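Local coordinates for protein Rd1NTF2_04 (Synthetic construct, PDB 6W3G) that is a de novo designed NTF2-like protein with a long curved sheet, probably made to sample the variety of pocket shapes this fold can hold, at residues 12-17 against 102-107; 72-77 against 81-86. All blocks are in the same frame, centred on the assembly; numbering follows the deposited sequence. Where two conformers were deposited one is given.

Interaction 1: 12-17 against 102-107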
loop_
_atom_site.group_PDB
_atom_site.type_symbol
_atom_site.label_atom_id
_atom_site.label_comp_id
_atom_site.label_asym_id
_atom_site.label_seq_id
_atom_site.Cartn_x
_atom_site.Cartn_y
_atom_site.Cartn_z
ATOM N N ARG A 12 -0.361 14.053 -1.469
ATOM C CA ARG A 12 -0.210 13.813 -0.037
ATOM C C ARG A 12 -1.508 13.288 0.567
ATOM O O ARG A 12 -1.490 12.375 1.405
ATOM C CB ARG A 12 0.232 15.106 0.650
ATOM C CG ARG A 12 0.192 15.082 2.163
ATOM C CD ARG A 12 1.093 14.013 2.751
ATOM N NE ARG A 12 2.507 14.278 2.485
ATOM C CZ ARG A 12 3.507 13.553 2.975
ATOM N NH1 ARG A 12 3.261 12.515 3.773
ATOM N NH2 ARG A 12 4.760 13.868 2.678
ATOM N N LYS A 13 -2.641 13.854 0.152
ATOM C CA LYS A 13 -3.930 13.329 0.584
ATOM C C LYS A 13 -4.054 11.858 0.224
ATOM O O LYS A 13 -4.468 11.035 1.047
ATOM C CB LYS A 13 -5.058 14.133 -0.057
ATOM C CG LYS A 13 -6.453 13.614 0.250
ATOM C CD LYS A 13 -7.488 14.300 -0.632
ATOM N N PHE A 14 -3.676 11.514 -1.009
ATOM C CA PHE A 14 -3.733 10.129 -1.458
ATOM C C PHE A 14 -2.877 9.232 -0.574
ATOM O O PHE A 14 -3.328 8.177 -0.117
ATOM C CB PHE A 14 -3.299 10.061 -2.925
ATOM C CG PHE A 14 -3.286 8.678 -3.480
ATOM C CD1 PHE A 14 -4.447 8.101 -3.948
ATOM C CD2 PHE A 14 -2.116 7.957 -3.519
ATOM C CE1 PHE A 14 -4.438 6.833 -4.447
ATOM C CE2 PHE A 14 -2.105 6.678 -4.019
ATOM C CZ PHE A 14 -3.266 6.125 -4.475
ATOM N N ALA A 15 -1.633 9.644 -0.304
ATOM C CA ALA A 15 -0.754 8.854 0.557
ATOM C C ALA A 15 -1.345 8.684 1.951
ATOM O O ALA A 15 -1.314 7.588 2.515
ATOM C CB ALA A 15 0.620 9.520 0.647
ATOM N N ASP A 16 -1.897 9.761 2.517
ATOM C CA ASP A 16 -2.540 9.679 3.824
ATOM C C ASP A 16 -3.687 8.671 3.820
ATOM O O ASP A 16 -3.849 7.896 4.770
ATOM C CB ASP A 16 -3.076 11.052 4.245
ATOM C CG ASP A 16 -1.976 12.000 4.716
ATOM O OD1 ASP A 16 -0.879 11.519 5.064
ATOM O OD2 ASP A 16 -2.208 13.230 4.742
ATOM N N GLU A 17 -4.522 8.703 2.782
ATOM C CA GLU A 17 -5.642 7.769 2.702
ATOM C C GLU A 17 -5.142 6.340 2.591
ATOM O O GLU A 17 -5.702 5.418 3.201
ATOM C CB GLU A 17 -6.532 8.122 1.509
ATOM C CG GLU A 17 -7.402 9.346 1.738
ATOM C CD GLU A 17 -8.212 9.720 0.505
ATOM O OE1 GLU A 17 -8.042 9.069 -0.548
ATOM O OE2 GLU A 17 -9.015 10.673 0.586
ATOM N N MET A 102 5.475 2.168 -4.591
ATOM C CA MET A 102 4.126 2.145 -5.134
ATOM C C MET A 102 4.013 3.125 -6.283
ATOM O O MET A 102 4.427 4.284 -6.160
ATOM C CB MET A 102 3.116 2.494 -4.049
ATOM C CG MET A 102 1.734 1.999 -4.334
ATOM S SD MET A 102 0.790 2.055 -2.816
ATOM C CE MET A 102 0.571 3.824 -2.661
ATOM N N VAL A 103 3.439 2.661 -7.392
ATOM C CA VAL A 103 3.188 3.491 -8.560
ATOM C C VAL A 103 1.687 3.643 -8.680
ATOM O O VAL A 103 0.955 2.640 -8.700
ATOM C CB VAL A 103 3.801 2.896 -9.831
ATOM C CG1 VAL A 103 3.391 3.739 -11.045
ATOM C CG2 VAL A 103 5.311 2.866 -9.659
ATOM N N ALA A 104 1.238 4.887 -8.692
ATOM C CA ALA A 104 -0.150 5.237 -8.931
ATOM C C ALA A 104 -0.213 6.184 -10.119
ATOM O O ALA A 104 0.736 6.930 -10.414
ATOM C CB ALA A 104 -0.778 5.879 -7.685
ATOM N N VAL A 105 -1.338 6.150 -10.820
ATOM C CA VAL A 105 -1.550 6.967 -12.004
ATOM C C VAL A 105 -2.745 7.876 -11.739
ATOM O O VAL A 105 -3.783 7.415 -11.253
ATOM C CB VAL A 105 -1.777 6.098 -13.254
ATOM C CG1 VAL A 105 -3.107 5.386 -13.173
ATOM C CG2 VAL A 105 -1.707 6.961 -14.505
ATOM N N ASP A 106 -2.586 9.161 -12.042
ATOM C CA ASP A 106 -3.643 10.149 -11.854
ATOM C C ASP A 106 -4.385 10.297 -13.174
ATOM O O ASP A 106 -3.814 10.772 -14.159
ATOM C CB ASP A 106 -3.062 11.485 -11.400
ATOM C CG ASP A 106 -4.134 12.522 -11.116
ATOM O OD1 ASP A 106 -4.857 12.368 -10.109
ATOM O OD2 ASP A 106 -4.251 13.489 -11.898
ATOM N N ARG A 107 -5.651 9.896 -13.188
ATOM C CA ARG A 107 -6.462 9.894 -14.403
ATOM C C ARG A 107 -7.789 10.608 -14.161
ATOM O O ARG A 107 -8.404 10.454 -13.105
ATOM C CB ARG A 107 -6.710 8.456 -14.873
#
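Phe14 reaches from helix 11-24 to strand 94-106 and sets its ring against Ala104 and Met102, joining the N-terminal helix to the inner face of the sheet in this NTF2-like, cone-shaped fold. The touching is done by one corner of the ring. CE2 of Phe14 lies 4.0 Å from Ala104 CB, and the neighbouring CZ is close to the same methyl. In the modelled conformer of Met102, one of two, its CE is 4.1 Å from Phe14 CE2. Both methyl groups meet the ring obliquely, neither squarely over it nor squarely at its rim, and no hydrogen bond passes between the two segments. The contact is small, about 96 Å² in all, but the three residues that make it are buried.

Phe14 carries CG anti to its backbone N (chi1 179°), which extends the ring from the helix toward the strand. In that same conformer the Met102 chain is extended as far as SD and then bends at chi3 (72°), turning CE toward the ring. Ala104, with a single methyl, lets the ring come close to the strand, although the CA atoms of Phe14 and Ala104 remain 9.6 Å apart.

Further out, Phe14 also touches Ala111 and Ile113 of strand 111-118, Ile83 of strand 80-91 and Leu33 of helix 27-33, so its ring is shared among several elements. Strand 94-106, which presents the two methyls, is flanked by strands 80-91 and 111-118. On the helix, the amide of Glu17 bonds to Lys13 O at 2.9 Å, an i to i+4 link that spans Phe14.

Interaction 2: 72-77 against 81-86; sequences DHITVR and ISIVFT
Thr75 and Ser82 face each other as a hydrogen-bonded antiparallel pair. Ser82 N gives a nearly straight bond to Thr75 O (2.8 Å, 176° at the hydrogen), and Thr75 N returns one to Ser82 O. At the next such pair, Val84 N bonds to His73 O. Val84 O is gripped twice, by His73 N at 3.1 Å and by Asp72 N at 2.9 Å, the latter bond more bent (142°). Two residues thus stand opposite one, a classic beta bulge in the hairpin of strands 66-77 and 80-91, with strand 66-77 at the border of the NTF2-like sheet.

Among polar side chains, Thr75 OG1 stands between its backbone N and carbonyl carbon (chi1 63°), which brings it alongside Ser82 CB at 3.4 Å. A water bridges this hydroxyl and Ser82 O, donating to the carbonyl. At the bulge, Asp72 OD2 accepts a bond from Thr86 OG1, whose position is less certain, the two side chains crossing nearly at right angles. Replacing Asp72 by an alanine removes the carboxylate, and Thr86 OG1, if placed as modelled, would probably lose that acceptor and be freer to turn beside the bulge.

Van der Waals contacts occupy both faces. His73 and Val84 run side by side, Val84 CB lying at the edge of the imidazole, 3.9 Å from His73 CD2. On the face toward helix 11-24 the contacts are apolar: Ile74 CG2 packs on Ile83 CG1 at 4.1 Å, and Val76 CG2 meets Ile81 CG1 at the same distance.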
loop_
_atom_site.group_PDB
_atom_site.type_symbol
_atom_site.label_atom_id
_atom_site.label_comp_id
_atom_site.label_asym_id
_atom_site.label_seq_id
_atom_site.Cartn_x
_atom_site.Cartn_y
_atom_site.Cartn_z
ATOM N N ASP A 72 7.852 7.808 3.121
ATOM C CA ASP A 72 9.190 8.375 3.025
ATOM C C ASP A 72 9.349 9.355 1.863
ATOM O O ASP A 72 9.932 10.429 2.034
ATOM C CB ASP A 72 10.218 7.251 2.883
ATOM C CG ASP A 72 10.277 6.351 4.117
ATOM O OD1 ASP A 72 10.075 6.851 5.240
ATOM O OD2 ASP A 72 10.521 5.136 3.961
ATOM N N HIS A 73 8.853 9.001 0.686
ATOM C CA HIS A 73 9.015 9.857 -0.490
ATOM C C HIS A 73 7.732 9.828 -1.295
ATOM O O HIS A 73 7.175 8.755 -1.536
ATOM C CB HIS A 73 10.203 9.396 -1.347
ATOM C CG HIS A 73 11.470 9.236 -0.570
ATOM N ND1 HIS A 73 12.168 10.308 -0.056
ATOM C CD2 HIS A 73 12.157 8.128 -0.200
ATOM C CE1 HIS A 73 13.233 9.869 0.591
ATOM N NE2 HIS A 73 13.250 8.550 0.518
ATOM N N ILE A 74 7.250 11.003 -1.687
ATOM C CA ILE A 74 6.154 11.122 -2.646
ATOM C C ILE A 74 6.672 11.990 -3.775
ATOM O O ILE A 74 7.063 13.134 -3.530
ATOM C CB ILE A 74 4.912 11.769 -2.024
ATOM C CG1 ILE A 74 4.478 11.063 -0.753
ATOM C CG2 ILE A 74 3.780 11.795 -3.038
ATOM C CD1 ILE A 74 3.383 11.817 -0.038
ATOM N N THR A 75 6.674 11.458 -4.990
ATOM C CA THR A 75 7.146 12.215 -6.142
ATOM C C THR A 75 6.109 12.123 -7.241
ATOM O O THR A 75 5.511 11.065 -7.464
ATOM C CB THR A 75 8.490 11.714 -6.644
ATOM O OG1 THR A 75 8.365 10.365 -7.092
ATOM C CG2 THR A 75 9.508 11.761 -5.555
ATOM N N VAL A 76 5.877 13.241 -7.907
ATOM C CA VAL A 76 4.929 13.302 -9.005
ATOM C C VAL A 76 5.641 13.787 -10.261
ATOM O O VAL A 76 6.357 14.795 -10.231
ATOM C CB VAL A 76 3.737 14.212 -8.661
ATOM C CG1 VAL A 76 2.746 14.238 -9.809
ATOM C CG2 VAL A 76 3.075 13.739 -7.376
ATOM N N ARG A 77 5.449 13.060 -11.349
ATOM C CA ARG A 77 5.947 13.460 -12.661
ATOM C C ARG A 77 4.808 13.233 -13.635
ATOM O O ARG A 77 4.402 12.090 -13.854
ATOM C CB ARG A 77 7.186 12.667 -13.062
ATOM C CG ARG A 77 7.631 12.859 -14.505
ATOM C CD ARG A 77 9.079 12.441 -14.676
ATOM N NE ARG A 77 9.931 13.617 -14.823
ATOM C CZ ARG A 77 11.177 13.720 -14.372
ATOM N NH1 ARG A 77 11.751 12.715 -13.719
ATOM N NH2 ARG A 77 11.851 14.845 -14.566
ATOM N N ILE A 81 2.457 9.068 -9.969
ATOM C CA ILE A 81 2.729 9.310 -8.560
ATOM C C ILE A 81 3.535 8.133 -8.043
ATOM O O ILE A 81 3.086 6.981 -8.114
ATOM C CB ILE A 81 1.437 9.454 -7.745
ATOM C CG1 ILE A 81 0.568 10.583 -8.279
ATOM C CG2 ILE A 81 1.775 9.643 -6.277
ATOM C CD1 ILE A 81 -0.825 10.579 -7.706
ATOM N N SER A 82 4.720 8.404 -7.512
ATOM C CA SER A 82 5.550 7.352 -6.948
ATOM C C SER A 82 5.668 7.588 -5.455
ATOM O O SER A 82 5.975 8.707 -5.031
ATOM C CB SER A 82 6.941 7.331 -7.583
ATOM O OG SER A 82 7.727 6.310 -6.986
ATOM N N ILE A 83 5.396 6.555 -4.665
ATOM C CA ILE A 83 5.468 6.650 -3.211
ATOM C C ILE A 83 6.366 5.539 -2.702
ATOM O O ILE A 83 6.155 4.369 -3.030
ATOM C CB ILE A 83 4.075 6.563 -2.562
ATOM C CG1 ILE A 83 3.240 7.752 -3.007
ATOM C CG2 ILE A 83 4.212 6.514 -1.026
ATOM C CD1 ILE A 83 1.812 7.742 -2.523
ATOM N N VAL A 84 7.386 5.908 -1.924
ATOM C CA VAL A 84 8.229 4.961 -1.222
ATOM C C VAL A 84 7.814 5.025 0.235
ATOM O O VAL A 84 7.748 6.121 0.812
ATOM C CB VAL A 84 9.724 5.288 -1.367
ATOM C CG1 VAL A 84 10.536 4.303 -0.560
ATOM C CG2 VAL A 84 10.139 5.250 -2.806
ATOM N N PHE A 85 7.491 3.873 0.815
ATOM C CA PHE A 85 7.117 3.829 2.219
ATOM C C PHE A 85 7.782 2.633 2.884
ATOM O O PHE A 85 8.122 1.639 2.238
ATOM C CB PHE A 85 5.596 3.821 2.403
ATOM C CG PHE A 85 4.882 2.635 1.818
ATOM C CD1 PHE A 85 4.576 1.535 2.611
ATOM C CD2 PHE A 85 4.463 2.634 0.495
ATOM C CE1 PHE A 85 3.901 0.456 2.104
ATOM C CE2 PHE A 85 3.782 1.546 -0.020
ATOM C CZ PHE A 85 3.491 0.460 0.782
ATOM N N THR A 86 8.029 2.771 4.171
ATOM C CA THR A 86 8.544 1.667 4.965
ATOM C C THR A 86 7.457 1.196 5.914
ATOM O O THR A 86 6.607 1.974 6.361
ATOM C CB THR A 86 9.812 2.064 5.703
ATOM O OG1 THR A 86 9.632 3.335 6.315
ATOM C CG2 THR A 86 10.958 2.154 4.744
HETATM O O HOH W 1 8.882 8.628 -4.629
#

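In the fold
Interaction 1 is wholly buried and apolar, a helix side chain laid on the inner face of the sheet, whereas interaction 2 is partly buried and held chiefly by backbone hydrogen bonds, with polar groups and a water on its outer face. Interaction 2 lies within the chain loop closed by interaction 1, their centres about 9 Å apart, and both reach one sheet. Strand 80-91 lies between strands 66-77 and 94-106, and Met102 N to Ile83 O and Ala104 O to Ile81 N, both 2.8 Å and probable hydrogen bonds, tie the segments together. Helix 11-24 supplies one side of interaction 1 and also packs on interaction 2: Ala15 CB lies 3.7 Å from Ile74 CD1, extending the apolar layer between helix and sheet to the border strand.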